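Local coordinates for protein TubZ (Clostridium botulinum C phage, PDB 4XCQ) that belongs to the tubulin/FtsZ family and holds guanosine-5'-diphosphate in its Rossmann-like nucleotide-binding domain, at residues A[126-131]-A[162-167]; A[210-215]-A[288-293]; A[214-219]-A[230-235]. One frame throughout, in Å; residues are numbered along the deposited sequence.

Contact 1 (A[126-131]-A[162-167]); sequences VGVLPK and YLLDNN. With GDP (guanosine-5'-diphosphate), chain B.
Val-128 turns CG1 anti to its own N (chi1 -170°), and this methyl lies 3.1 Å from OD1 of the Asn-166 side-chain amide. A chi2 of -1° keeps OD1 of Asn-166 on the side of its own CA and sends ND2 the other way. Both ends of the amide then meet GDP. OD1 of Asn-166 accepts from N2 of the guanine at 2.9 Å. ND2 of Asn-166 donates to guanine N3 at 2.9 Å, almost straight (171°). A longer bond of 3.3 Å runs from ND2 of Asn-166 to the ribose O2'. Donor and acceptor are thus matched, which fixes the rotation of the amide. The pocket lies at the C-terminal end of two neighbouring parallel strands, 122-129 and 160-165. Helix 136-152 joins them in a beta-alpha-beta unit of the nucleotide-binding domain. Four backbone hydrogen bonds link the strands, among them Leu-129 N to Leu-164 O. On one face CG2 of Val-126 packs 3.6 Å from CB of Tyr-162, and Phe-179 of helix 172-187 lies over Val-126 and Leu-164. On the other, the Leu-129 and Leu-163 side chains cross at about a right angle, with CD1 of Leu-129 4.1 Å from CG of Leu-163. Met-297 and Val-294 of helix 291-306 pack here. Beyond the strands, Lys-131 bends at its last torsion and NZ donates to Asn-166 O at 3.1 Å. It also bonds to Glu-170 O. At the strand end, OD1 of Asp-165 accepts from Asn-167 N, closing an Asx turn, and separately from ND2 of Asn-167. OD1 of Asn-167 bonds to Ala-132 N.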
# COMPACT_ATOMS: atom_id res chain seq x y z
N VAL A 126 -2.73 0.04 1.39
CA VAL A 126 -1.99 -0.11 0.15
C VAL A 126 -2.98 -0.18 -1.01
O VAL A 126 -3.74 -1.14 -1.13
CB VAL A 126 -1.10 -1.38 0.16
CG1 VAL A 126 -0.41 -1.55 -1.19
CG2 VAL A 126 -0.06 -1.30 1.27
N GLY A 127 -2.98 0.86 -1.84
CA GLY A 127 -3.90 0.94 -2.95
C GLY A 127 -3.20 0.95 -4.30
O GLY A 127 -2.06 1.40 -4.41
N VAL A 128 -3.89 0.46 -5.32
CA VAL A 128 -3.30 0.38 -6.65
C VAL A 128 -4.14 1.15 -7.67
O VAL A 128 -5.30 0.82 -7.92
CB VAL A 128 -3.15 -1.08 -7.11
CG1 VAL A 128 -2.33 -1.13 -8.38
CG2 VAL A 128 -2.50 -1.92 -6.03
N LEU A 129 -3.54 2.19 -8.24
CA LEU A 129 -4.18 2.98 -9.27
C LEU A 129 -4.15 2.21 -10.60
O LEU A 129 -3.13 1.61 -10.94
CB LEU A 129 -3.50 4.34 -9.42
CG LEU A 129 -3.43 5.21 -8.16
CD1 LEU A 129 -2.51 6.39 -8.37
CD2 LEU A 129 -4.82 5.69 -7.76
N PRO A 130 -5.27 2.22 -11.33
CA PRO A 130 -5.38 1.54 -12.63
C PRO A 130 -4.48 2.18 -13.69
O PRO A 130 -4.06 3.32 -13.51
CB PRO A 130 -6.85 1.72 -13.00
CG PRO A 130 -7.25 2.98 -12.29
CD PRO A 130 -6.52 2.93 -10.98
N LYS A 131 -4.21 1.45 -14.77
CA LYS A 131 -3.53 2.04 -15.92
C LYS A 131 -4.42 3.11 -16.53
O LYS A 131 -5.65 3.06 -16.37
CB LYS A 131 -3.19 0.97 -16.97
CG LYS A 131 -2.10 -0.01 -16.58
CD LYS A 131 -1.89 -1.05 -17.68
CE LYS A 131 -0.83 -2.08 -17.32
NZ LYS A 131 0.54 -1.51 -17.31
N TYR A 162 0.21 3.63 1.21
CA TYR A 162 1.14 3.18 0.19
C TYR A 162 0.43 3.18 -1.16
O TYR A 162 -0.37 2.28 -1.46
CB TYR A 162 1.68 1.79 0.52
CG TYR A 162 2.44 1.75 1.83
CD1 TYR A 162 3.82 1.89 1.86
CD2 TYR A 162 1.77 1.60 3.04
CE1 TYR A 162 4.51 1.87 3.06
CE2 TYR A 162 2.45 1.58 4.24
CZ TYR A 162 3.82 1.71 4.25
OH TYR A 162 4.51 1.69 5.44
N LEU A 163 0.70 4.20 -1.97
CA LEU A 163 -0.06 4.41 -3.20
C LEU A 163 0.72 3.96 -4.43
O LEU A 163 1.75 4.54 -4.78
CB LEU A 163 -0.45 5.89 -3.34
CG LEU A 163 -1.55 6.19 -4.37
CD1 LEU A 163 -2.83 5.39 -4.08
CD2 LEU A 163 -1.85 7.68 -4.46
N LEU A 164 0.22 2.91 -5.08
CA LEU A 164 0.90 2.29 -6.21
C LEU A 164 0.23 2.64 -7.54
O LEU A 164 -0.99 2.83 -7.61
CB LEU A 164 0.95 0.78 -6.04
CG LEU A 164 1.59 0.24 -4.76
CD1 LEU A 164 1.43 -1.29 -4.69
CD2 LEU A 164 3.05 0.64 -4.67
N ASP A 165 1.04 2.70 -8.60
CA ASP A 165 0.56 3.11 -9.92
C ASP A 165 0.87 2.07 -11.00
O ASP A 165 2.03 1.90 -11.40
CB ASP A 165 1.18 4.46 -10.31
CG ASP A 165 0.50 5.09 -11.52
OD1 ASP A 165 -0.37 4.45 -12.14
OD2 ASP A 165 0.86 6.25 -11.85
N ASN A 166 -0.18 1.41 -11.49
CA ASN A 166 -0.04 0.40 -12.53
C ASN A 166 0.44 0.97 -13.87
O ASN A 166 0.79 0.23 -14.78
CB ASN A 166 -1.36 -0.34 -12.73
CG ASN A 166 -1.53 -1.49 -11.77
OD1 ASN A 166 -0.64 -1.76 -10.95
ND2 ASN A 166 -2.67 -2.17 -11.84
N ASN A 167 0.45 2.30 -13.98
CA ASN A 167 1.02 2.95 -15.15
C ASN A 167 2.54 2.89 -15.17
O ASN A 167 3.16 3.04 -16.22
CB ASN A 167 0.57 4.41 -15.23
CG ASN A 167 -0.89 4.55 -15.59
OD1 ASN A 167 -1.26 4.50 -16.77
ND2 ASN A 167 -1.73 4.74 -14.58
PB GDP B . -11.47 -6.93 -7.34
O1B GDP B . -10.87 -6.01 -6.30
O2B GDP B . -12.97 -6.72 -7.39
O3B GDP B . -11.18 -8.37 -7.00
O3A GDP B . -10.87 -6.57 -8.77
PA GDP B . -9.30 -6.67 -9.11
O1A GDP B . -9.00 -7.77 -10.10
O2A GDP B . -8.46 -6.81 -7.86
O5' GDP B . -9.11 -5.22 -9.76
C5' GDP B . -9.03 -5.04 -11.16
C4' GDP B . -8.24 -3.76 -11.36
O4' GDP B . -7.17 -3.77 -10.40
C3' GDP B . -7.62 -3.72 -12.74
O3' GDP B . -8.18 -2.61 -13.43
C2' GDP B . -6.13 -3.52 -12.52
O2' GDP B . -5.80 -2.16 -12.80
C1' GDP B . -5.89 -3.76 -11.04
N9 GDP B . -5.26 -5.07 -10.72
C8 GDP B . -5.90 -6.26 -10.74
N7 GDP B . -5.08 -7.28 -10.38
C5 GDP B . -3.88 -6.74 -10.11
C6 GDP B . -2.56 -7.25 -9.66
O6 GDP B . -2.40 -8.48 -9.46
N1 GDP B . -1.57 -6.37 -9.49
C2 GDP B . -1.73 -5.05 -9.71
N2 GDP B . -0.66 -4.23 -9.51
N3 GDP B . -2.91 -4.51 -10.12
C4 GDP B . -4.00 -5.29 -10.33

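Contact 2 (A[210-215]-A[288-293]); sequences KKSNVI and EPQKTT
The N-terminal end of the C-terminal helix, 291-306, is seated here beside the start of strand 211-217. Gln-290 is the N-cap residue and the centre of an inverse gamma turn. Its side chain bends at chi2 (102°), which brings the amide back to Ser-212 on the strand. OG of Ser-212 lies 2.9 Å from OE1 of Gln-290. A water sits next to this pair and is 2.6 Å from OG of Ser-212. The same water donates to Asn-213 O at 3.0 Å. It accepts from NE2 of Gln-290 at 3.2 Å. NE2 also makes a weak hydrogen bond to Ala-238 O, and CG2 of Val-214 packs near it. Ahead of the helix, Pro-289 rests on the strand. Its CA is 4.0 Å from CB of Ser-212, and Trp-146 of helix 136-152 also touches its side chain. The pyrrolidine CD of Pro-289 meets CD of Lys-211 at 3.9 Å. The lysine chain bends at its third and fourth torsions and brings its aliphatic part against the carboxylate of Glu-288, with CD of Lys-211 3.5 Å from OE2. The charged ends do not touch. NZ of Lys-211 is instead in a salt bridge with Glu-246 and bonded to Gly-286 O. The attraction between Lys-211 and Glu-288 is therefore probably of longer range. Further in, Ala-238 O can only accept, so its weak bond is consistent with NE2 of Gln-290 lying on that side, while the Ser-212 hydroxyl and the water could adapt to either placing of the buried amide.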
# COMPACT_ATOMS: atom_id res chain seq x y z
N LYS A 210 1.82 8.59 9.64
CA LYS A 210 0.58 8.87 8.93
C LYS A 210 0.84 9.45 7.54
O LYS A 210 1.98 9.81 7.21
CB LYS A 210 -0.28 9.83 9.73
CG LYS A 210 -0.46 9.43 11.19
CD LYS A 210 -1.20 8.12 11.33
CE LYS A 210 -1.47 7.83 12.80
NZ LYS A 210 -2.25 8.93 13.43
N LYS A 211 -0.22 9.54 6.75
CA LYS A 211 -0.20 10.04 5.37
C LYS A 211 0.53 9.08 4.41
O LYS A 211 0.56 7.87 4.62
CB LYS A 211 0.41 11.44 5.30
CG LYS A 211 -0.34 12.47 6.12
CD LYS A 211 0.01 13.89 5.70
CE LYS A 211 0.53 14.71 6.88
NZ LYS A 211 1.83 14.20 7.39
N SER A 212 1.12 9.63 3.36
CA SER A 212 1.61 8.81 2.25
C SER A 212 3.09 8.45 2.37
O SER A 212 3.94 9.31 2.54
CB SER A 212 1.36 9.54 0.92
OG SER A 212 1.65 8.69 -0.17
N ASN A 213 3.38 7.15 2.27
CA ASN A 213 4.75 6.66 2.33
C ASN A 213 5.25 6.13 0.98
O ASN A 213 4.46 5.64 0.16
CB ASN A 213 4.86 5.58 3.41
CG ASN A 213 4.42 6.08 4.80
OD1 ASN A 213 4.28 7.28 5.03
ND2 ASN A 213 4.22 5.14 5.72
N VAL A 214 6.55 6.25 0.74
CA VAL A 214 7.19 5.79 -0.49
C VAL A 214 8.49 5.05 -0.17
O VAL A 214 9.27 5.50 0.67
CB VAL A 214 7.49 6.97 -1.46
CG1 VAL A 214 8.31 6.51 -2.65
CG2 VAL A 214 6.20 7.64 -1.92
N ILE A 215 8.73 3.93 -0.84
CA ILE A 215 9.97 3.17 -0.64
C ILE A 215 10.81 3.17 -1.91
O ILE A 215 10.31 2.85 -2.99
CB ILE A 215 9.70 1.72 -0.21
CG1 ILE A 215 8.69 1.67 0.94
CG2 ILE A 215 11.00 1.02 0.18
CD1 ILE A 215 8.21 0.26 1.31
N GLU A 288 2.59 14.28 1.82
CA GLU A 288 1.20 14.67 1.61
C GLU A 288 0.59 13.76 0.55
O GLU A 288 1.20 13.53 -0.50
CB GLU A 288 1.11 16.14 1.21
CG GLU A 288 -0.06 16.89 1.83
CD GLU A 288 -0.01 16.91 3.35
OE1 GLU A 288 1.09 17.11 3.91
OE2 GLU A 288 -1.07 16.73 3.98
N PRO A 289 -0.60 13.21 0.84
CA PRO A 289 -1.30 12.29 -0.07
C PRO A 289 -1.38 12.83 -1.50
O PRO A 289 -1.89 13.93 -1.73
CB PRO A 289 -2.69 12.17 0.56
CG PRO A 289 -2.43 12.36 2.02
CD PRO A 289 -1.35 13.41 2.10
N GLN A 290 -0.87 12.05 -2.44
CA GLN A 290 -0.76 12.50 -3.83
C GLN A 290 -2.12 12.69 -4.49
O GLN A 290 -2.51 11.91 -5.36
CB GLN A 290 0.07 11.49 -4.63
CG GLN A 290 1.41 11.14 -4.00
CD GLN A 290 1.39 9.80 -3.29
OE1 GLN A 290 0.39 9.41 -2.69
NE2 GLN A 290 2.50 9.07 -3.38
N LYS A 291 -2.83 13.74 -4.07
CA LYS A 291 -4.15 14.03 -4.61
C LYS A 291 -4.08 14.54 -6.04
O LYS A 291 -5.03 14.38 -6.81
CB LYS A 291 -4.88 15.05 -3.73
CG LYS A 291 -5.15 14.59 -2.30
CD LYS A 291 -6.07 15.57 -1.59
CE LYS A 291 -6.48 15.08 -0.21
NZ LYS A 291 -7.68 15.81 0.29
N THR A 292 -2.95 15.15 -6.39
CA THR A 292 -2.74 15.65 -7.74
C THR A 292 -2.65 14.50 -8.74
O THR A 292 -3.23 14.56 -9.83
CB THR A 292 -1.46 16.50 -7.83
OG1 THR A 292 -1.38 17.37 -6.70
CG2 THR A 292 -1.45 17.33 -9.11
N THR A 293 -1.91 13.45 -8.38
CA THR A 293 -1.80 12.27 -9.22
C THR A 293 -3.16 11.58 -9.33
O THR A 293 -3.53 11.10 -10.41
CB THR A 293 -0.76 11.27 -8.66
OG1 THR A 293 0.51 11.92 -8.54
CG2 THR A 293 -0.62 10.07 -9.60
O HOH W 1 2.14 6.50 -1.47

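Contact 3 (A[214-219]-A[230-235]); sequences VILEFD and KSLKES
Ser-231 carries the polar part of this contact. Its OG stands beside its own backbone N (chi1 -62°) and donates to Glu-217 O at 2.6 Å. The hydroxyl comes from above the carbonyl plane, 38° out of it. OG of Ser-231 is also hydrogen-bonded to Ala-227 O, one helical turn back, so the two carbonyls share or compete for its one proton. A water gives OG of Ser-231 a further, weak bond and accepts from Asp-219 N at 3.2 Å. CB of Phe-218 lies beside the same hydroxyl, while the phenyl ring leads away to Ala-227 and Leu-228 of the helix. Leu-232 comes next and carries the apolar part. Its CD2 meets CD1 of Leu-216 at 3.7 Å, and the two side chains slant across each other. Tyr-240 packs on Leu-232 as well. At Glu-234, OE1 accepts from NZ of Lys-230, one turn earlier in the helix, at 2.7 Å within a salt bridge. Ser-235 closes the segment. Its OG touches CD2 of Leu-216 at 3.8 Å, so both branches of this leucine are engaged. A second water is 2.6 Å from OG of Ser-235 and donates to Ile-215 O at 3.0 Å. Phe-237 N also bonds to this hydroxyl. The unit is a strand followed by a helix that doubles back over the sheet, in the C-terminal domain of TubZ. The local axes of 214-217 and 230-234 make an angle of 131° and approach to 8.2 Å. Leucine packing is thus flanked by two serines, one bonding to a strand carbonyl directly and the other through water. The backbone oxygens of Ile-215 and Glu-217, on the strand edge not paired with 281-287, are met in this way.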
# COMPACT_ATOMS: atom_id res chain seq x y z
N VAL A 214 6.55 6.25 0.74
CA VAL A 214 7.19 5.79 -0.49
C VAL A 214 8.49 5.05 -0.17
O VAL A 214 9.27 5.50 0.67
CB VAL A 214 7.49 6.97 -1.46
CG1 VAL A 214 8.31 6.51 -2.65
CG2 VAL A 214 6.20 7.64 -1.92
N ILE A 215 8.73 3.93 -0.84
CA ILE A 215 9.97 3.17 -0.64
C ILE A 215 10.81 3.17 -1.91
O ILE A 215 10.31 2.85 -2.99
CB ILE A 215 9.70 1.72 -0.21
CG1 ILE A 215 8.69 1.67 0.94
CG2 ILE A 215 11.00 1.02 0.18
CD1 ILE A 215 8.21 0.26 1.31
N LEU A 216 12.08 3.52 -1.78
CA LEU A 216 12.97 3.68 -2.92
C LEU A 216 14.26 2.89 -2.74
O LEU A 216 14.81 2.82 -1.65
CB LEU A 216 13.31 5.16 -3.14
CG LEU A 216 12.15 6.13 -3.38
CD1 LEU A 216 12.60 7.56 -3.11
CD2 LEU A 216 11.62 6.00 -4.80
N GLU A 217 14.75 2.31 -3.83
CA GLU A 217 16.06 1.69 -3.84
C GLU A 217 16.87 2.20 -5.03
O GLU A 217 16.32 2.43 -6.10
CB GLU A 217 15.94 0.16 -3.89
CG GLU A 217 15.37 -0.42 -2.61
CD GLU A 217 15.32 -1.93 -2.61
OE1 GLU A 217 15.94 -2.55 -3.50
OE2 GLU A 217 14.67 -2.50 -1.71
N PHE A 218 18.17 2.39 -4.82
CA PHE A 218 19.02 2.93 -5.87
C PHE A 218 20.35 2.18 -5.97
O PHE A 218 20.81 1.59 -4.99
CB PHE A 218 19.28 4.42 -5.64
CG PHE A 218 20.04 4.72 -4.37
CD1 PHE A 218 21.40 4.97 -4.40
CD2 PHE A 218 19.39 4.73 -3.15
CE1 PHE A 218 22.10 5.24 -3.23
CE2 PHE A 218 20.08 5.00 -1.98
CZ PHE A 218 21.44 5.25 -2.02
N ASP A 219 20.96 2.21 -7.15
CA ASP A 219 22.22 1.51 -7.38
C ASP A 219 23.39 2.38 -6.96
O ASP A 219 23.24 3.58 -6.76
CB ASP A 219 22.36 1.11 -8.85
CG ASP A 219 22.65 2.30 -9.75
OD1 ASP A 219 22.15 3.41 -9.48
OD2 ASP A 219 23.37 2.11 -10.75
N LYS A 230 16.77 8.37 -10.93
CA LYS A 230 16.32 7.26 -11.76
C LYS A 230 15.31 6.40 -10.99
O LYS A 230 14.36 5.88 -11.58
CB LYS A 230 17.51 6.41 -12.21
CG LYS A 230 17.15 5.27 -13.14
CD LYS A 230 18.39 4.48 -13.53
CE LYS A 230 18.04 3.26 -14.36
NZ LYS A 230 17.21 2.30 -13.58
N SER A 231 15.52 6.27 -9.69
CA SER A 231 14.61 5.51 -8.84
C SER A 231 13.26 6.19 -8.71
O SER A 231 12.21 5.54 -8.75
CB SER A 231 15.22 5.30 -7.45
OG SER A 231 16.42 4.54 -7.53
N LEU A 232 13.28 7.51 -8.54
CA LEU A 232 12.05 8.29 -8.44
C LEU A 232 11.24 8.21 -9.72
O LEU A 232 10.03 8.00 -9.69
CB LEU A 232 12.37 9.74 -8.12
CG LEU A 232 12.68 9.99 -6.64
CD1 LEU A 232 13.21 11.40 -6.42
CD2 LEU A 232 11.42 9.75 -5.83
N LYS A 233 11.93 8.37 -10.85
CA LYS A 233 11.28 8.32 -12.15
C LYS A 233 10.65 6.95 -12.40
O LYS A 233 9.55 6.85 -12.94
CB LYS A 233 12.29 8.65 -13.25
CG LYS A 233 11.89 8.22 -14.66
CD LYS A 233 13.12 7.86 -15.49
CE LYS A 233 12.98 6.52 -16.19
NZ LYS A 233 14.14 6.25 -17.09
N GLU A 234 11.34 5.89 -11.97
CA GLU A 234 10.91 4.53 -12.23
C GLU A 234 10.07 3.95 -11.10
O GLU A 234 9.67 2.78 -11.16
CB GLU A 234 12.12 3.63 -12.48
CG GLU A 234 12.91 3.97 -13.73
CD GLU A 234 14.17 3.13 -13.86
OE1 GLU A 234 14.66 2.63 -12.82
OE2 GLU A 234 14.66 2.96 -14.99
N SER A 235 9.82 4.75 -10.06
CA SER A 235 9.13 4.26 -8.86
C SER A 235 7.74 3.70 -9.17
O SER A 235 6.96 4.32 -9.89
CB SER A 235 9.03 5.37 -7.81
OG SER A 235 8.44 4.89 -6.61
O HOH W 2 9.86 2.84 -5.96
O HOH W 3 19.31 3.91 -9.26

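Contact 1 comes first along the chain. It closes a loop of 30 residues around helix 136-152 and ends before strand 211-217 begins. Contacts 2 and 3 both start from that strand and share Val-214 and Ile-215. The loop of contact 3 is short and holds the turn and the first part of helix 224-234. The loop of contact 2 is long, spans all of contact 3, and returns from the far strands through 281-287 to helix 291-306. Contact 2 touches contact 1, where Gln-290 packs on Leu-163 and Asn-213 lies near Tyr-162. Strands 160-165 and 211-217 are neighbours, so one sheet runs from the nucleotide-binding half into the C-terminal half.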